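Local coordinates for DUF2020 domain-containing protein (Corynebacterium diphtheriae, PDB 3V7B) that is of unknown function and carries a DUF2020 domain, a family grouped with the Mog1p/PsbP-like proteins, built on an antiparallel sheet backed by helices, at residues H6-F12 and V73-P77. Numbering follows the deposited sequence.
Sequences HDSALPF and VRHMP
Two donors grip OD2 of Asp7: NE of Arg74, in a nearly straight salt bridge of 2.8 Å (N-H...O 175°), and the backbone N of His75. They reach it from opposite faces of the carboxylate plane, NE on the anti side and the amide on the syn side. The contact ties the N-terminal segment 6-12 to the C-terminal end of strand 69-75, an interior strand of the antiparallel sheet of this DUF2020 domain. Aspartate suits this buried place because one carboxylate oxygen can accept from both strand amide and arginine, and its negative charge offsets that of the guanidinium; OD1 accepts from the backbone N of Asp54 and from a water shared with Val73 O and His75 ND1. Arginine adds reach and a planar array of N-H groups. Bends at chi2 (-41°) and chi3 (-59°) curl its chain, and the guanidinium spends its edge on the segment's backbone: NH2 donates to Leu10 O at 3.0 Å and NH1 to Pro11 O at 3.0 Å, both acceptors lying close to its plane. With NE held by Asp7, these bonds fix the group's rotation. Selenomethionine Met76 sets SE above one guanidinium face, offset toward its rim, while its bent chain carries CE to 4.0 Å from Phe12 CA. A second water joins Phe12 O to NH1, and a third accepts weakly from Arg74 NH2 while donating to His6 O and His75 O.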
ATOM      1  N   HIS A   6      -9.103  13.967   8.018  1.00 25.82           N
ATOM      2  CA  HIS A   6      -8.628  12.585   7.900  1.00 24.40           C
ATOM      3  C   HIS A   6      -7.196  12.561   7.559  1.00 20.67           C
ATOM      4  O   HIS A   6      -6.696  13.425   6.829  1.00 20.26           O
ATOM      5  CB  HIS A   6      -9.367  11.839   6.786  1.00 25.63           C
ATOM      6  CG  HIS A   6     -10.817  11.701   7.052  1.00 28.34           C
ATOM      7  ND1 HIS A   6     -11.295  10.894   8.042  1.00 35.02           N
ATOM      8  CD2 HIS A   6     -11.919  12.389   6.521  1.00 33.91           C
ATOM      9  CE1 HIS A   6     -12.650  11.024   8.101  1.00 36.43           C
ATOM     10  NE2 HIS A   6     -13.027  11.934   7.166  1.00 34.13           N
ATOM     11  N   ASP A   7      -6.550  11.517   8.045  1.00 19.75           N
ATOM     12  CA  ASP A   7      -5.144  11.250   7.766  1.00 17.97           C
ATOM     13  C   ASP A   7      -4.231  12.500   8.006  1.00 16.88           C
ATOM     14  O   ASP A   7      -3.296  12.758   7.261  1.00 14.78           O
ATOM     15  CB  ASP A   7      -4.971  10.782   6.330  1.00 17.35           C
ATOM     16  CG  ASP A   7      -5.739   9.539   5.990  1.00 17.51           C
ATOM     17  OD1 ASP A   7      -6.331   8.854   6.871  1.00 18.07           O
ATOM     18  OD2 ASP A   7      -5.668   9.209   4.759  1.00 17.04           O
ATOM     19  N   SER A   8      -4.497  13.214   9.089  1.00 17.60           N
ATOM     20  CA  SER A   8      -3.730  14.429   9.442  1.00 18.44           C
ATOM     21  C   SER A   8      -3.587  15.427   8.273  1.00 19.34           C
ATOM     22  O   SER A   8      -2.564  16.136   8.156  1.00 20.13           O
ATOM     23  CB  SER A   8      -2.305  14.005   9.913  1.00 19.22           C
ATOM     24  OG  SER A   8      -2.311  12.955  10.869  1.00 19.96           O
ATOM     25  N   ALA A   9      -4.606  15.495   7.415  1.00 18.49           N
ATOM     26  CA  ALA A   9      -4.648  16.372   6.257  1.00 18.16           C
ATOM     27  C   ALA A   9      -3.405  16.221   5.385  1.00 18.73           C
ATOM     28  O   ALA A   9      -2.988  17.162   4.755  1.00 18.32           O
ATOM     29  CB  ALA A   9      -4.885  17.823   6.699  1.00 20.09           C
ATOM     30  N   LEU A  10      -2.791  15.027   5.367  1.00 18.10           N
ATOM     31  CA  LEU A  10      -1.604  14.830   4.529  1.00 17.81           C
ATOM     32  C   LEU A  10      -1.953  14.980   3.054  1.00 19.27           C
ATOM     33  O   LEU A  10      -3.050  14.598   2.654  1.00 18.67           O
ATOM     34  CB  LEU A  10      -0.949  13.448   4.758  1.00 16.94           C
ATOM     35  CG  LEU A  10      -0.191  13.342   6.121  1.00 16.74           C
ATOM     36  CD1 LEU A  10       0.232  11.886   6.426  1.00 15.03           C
ATOM     37  CD2 LEU A  10       1.025  14.257   6.229  1.00 16.31           C
ATOM     38  N   PRO A  11      -1.007  15.500   2.234  1.00 18.64           N
ATOM     39  CA  PRO A  11      -1.262  15.717   0.824  1.00 19.15           C
ATOM     40  C   PRO A  11      -1.336  14.364   0.054  1.00 18.61           C
ATOM     41  O   PRO A  11      -0.929  13.319   0.587  1.00 16.36           O
ATOM     42  CB  PRO A  11      -0.038  16.476   0.366  1.00 19.72           C
ATOM     43  CG  PRO A  11       1.047  16.040   1.303  1.00 20.82           C
ATOM     44  CD  PRO A  11       0.328  15.968   2.625  1.00 19.83           C
ATOM     45  N   PHE A  12      -1.869  14.428  -1.163  1.00 17.09           N
ATOM     46  CA  PHE A  12      -2.071  13.217  -2.037  1.00 17.93           C
ATOM     47  C   PHE A  12      -0.799  12.346  -2.213  1.00 16.98           C
ATOM     48  O   PHE A  12      -0.889  11.108  -2.423  1.00 17.80           O
ATOM     49  CB  PHE A  12      -2.585  13.621  -3.417  1.00 17.88           C
ATOM     50  CG  PHE A  12      -1.544  14.191  -4.309  1.00 18.33           C
ATOM     51  CD1 PHE A  12      -1.071  15.510  -4.100  1.00 19.73           C
ATOM     52  CD2 PHE A  12      -0.962  13.442  -5.306  1.00 17.57           C
ATOM     53  CE1 PHE A  12      -0.049  16.015  -4.884  1.00 19.45           C
ATOM     54  CE2 PHE A  12       0.039  13.992  -6.161  1.00 18.66           C
ATOM     55  CZ  PHE A  12       0.490  15.259  -5.932  1.00 18.27           C
ATOM     56  N   VAL A  73      -3.296   3.056   3.245  1.00 11.94           N
ATOM     57  CA  VAL A  73      -4.708   3.332   3.202  1.00 12.68           C
ATOM     58  C   VAL A  73      -5.015   4.823   3.420  1.00 12.28           C
ATOM     59  O   VAL A  73      -4.616   5.418   4.396  1.00 15.31           O
ATOM     60  CB  VAL A  73      -5.514   2.462   4.199  1.00 13.59           C
ATOM     61  CG1 VAL A  73      -7.037   2.788   4.062  1.00 14.67           C
ATOM     62  CG2 VAL A  73      -5.277   0.970   3.869  1.00 12.25           C
ATOM     63  N   ARG A  74      -5.696   5.469   2.462  1.00 13.22           N
ATOM     64  CA  ARG A  74      -5.922   6.890   2.490  1.00 13.57           C
ATOM     65  C   ARG A  74      -7.423   7.171   2.572  1.00 15.11           C
ATOM     66  O   ARG A  74      -8.206   6.602   1.853  1.00 16.20           O
ATOM     67  CB  ARG A  74      -5.429   7.573   1.239  1.00 13.45           C
ATOM     68  CG  ARG A  74      -3.956   7.789   1.099  1.00 13.25           C
ATOM     69  CD  ARG A  74      -3.205   8.226   2.276  1.00 13.44           C
ATOM     70  NE  ARG A  74      -3.711   9.511   2.822  1.00 13.67           N
ATOM     71  CZ  ARG A  74      -3.323  10.724   2.474  1.00 14.89           C
ATOM     72  NH1 ARG A  74      -2.336  10.900   1.640  1.00 14.56           N
ATOM     73  NH2 ARG A  74      -3.897  11.785   3.033  1.00 15.26           N
ATOM     74  N   HIS A  75      -7.815   7.981   3.488  1.00 16.45           N
ATOM     75  CA  HIS A  75      -9.196   8.474   3.480  1.00 18.33           C
ATOM     76  C   HIS A  75      -9.102   9.939   3.088  1.00 18.49           C
ATOM     77  O   HIS A  75      -8.665  10.827   3.879  1.00 18.28           O
ATOM     78  CB  HIS A  75      -9.856   8.278   4.836  1.00 22.79           C
ATOM     79  CG  HIS A  75     -10.188   6.844   5.156  1.00 25.65           C
ATOM     80  ND1 HIS A  75      -9.223   5.918   5.501  1.00 29.14           N
ATOM     81  CD2 HIS A  75     -11.409   6.190   5.259  1.00 27.23           C
ATOM     82  CE1 HIS A  75      -9.808   4.735   5.736  1.00 26.67           C
ATOM     83  NE2 HIS A  75     -11.150   4.893   5.591  1.00 27.99           N
HETATM   84  N   MSE A  76      -9.438  10.224   1.849  1.00 19.34           N
HETATM   85  CA  MSE A  76      -9.325  11.598   1.311  1.00 19.13           C
HETATM   86  C   MSE A  76     -10.636  12.382   1.538  1.00 18.82           C
HETATM   87  O   MSE A  76     -11.688  11.791   1.783  1.00 19.34           O
HETATM   88  CB  MSE A  76      -8.967  11.604  -0.178  1.00 17.34           C
HETATM   89  CG  MSE A  76      -7.653  10.847  -0.538  1.00 16.81           C
HETATM   90 SE   MSE A  76      -6.088  11.371   0.567  0.86 14.47          SE
HETATM   91  CE  MSE A  76      -5.679  13.029  -0.353  1.00 15.60           C
ATOM     92  N   PRO A  77     -10.566  13.733   1.513  1.00 21.99           N
ATOM     93  CA  PRO A  77     -11.763  14.629   1.623  1.00 21.43           C
ATOM     94  C   PRO A  77     -12.747  14.496   0.505  1.00 22.52           C
ATOM     95  O   PRO A  77     -13.900  14.940   0.653  1.00 23.74           O
ATOM     96  CB  PRO A  77     -11.162  16.044   1.526  1.00 23.22           C
ATOM     97  CG  PRO A  77      -9.742  15.904   1.849  1.00 23.59           C
ATOM     98  CD  PRO A  77      -9.305  14.521   1.448  1.00 22.53           C
TER
HETATM   99  O   HOH W   1      -6.678  12.843   4.095  1.00 19.03           O
HETATM  100  O   HOH W   2      -6.464   6.209   6.422  1.00 12.80           O
HETATM  101  O   HOH W   3      -0.699   9.491  -0.044  1.00 14.62           O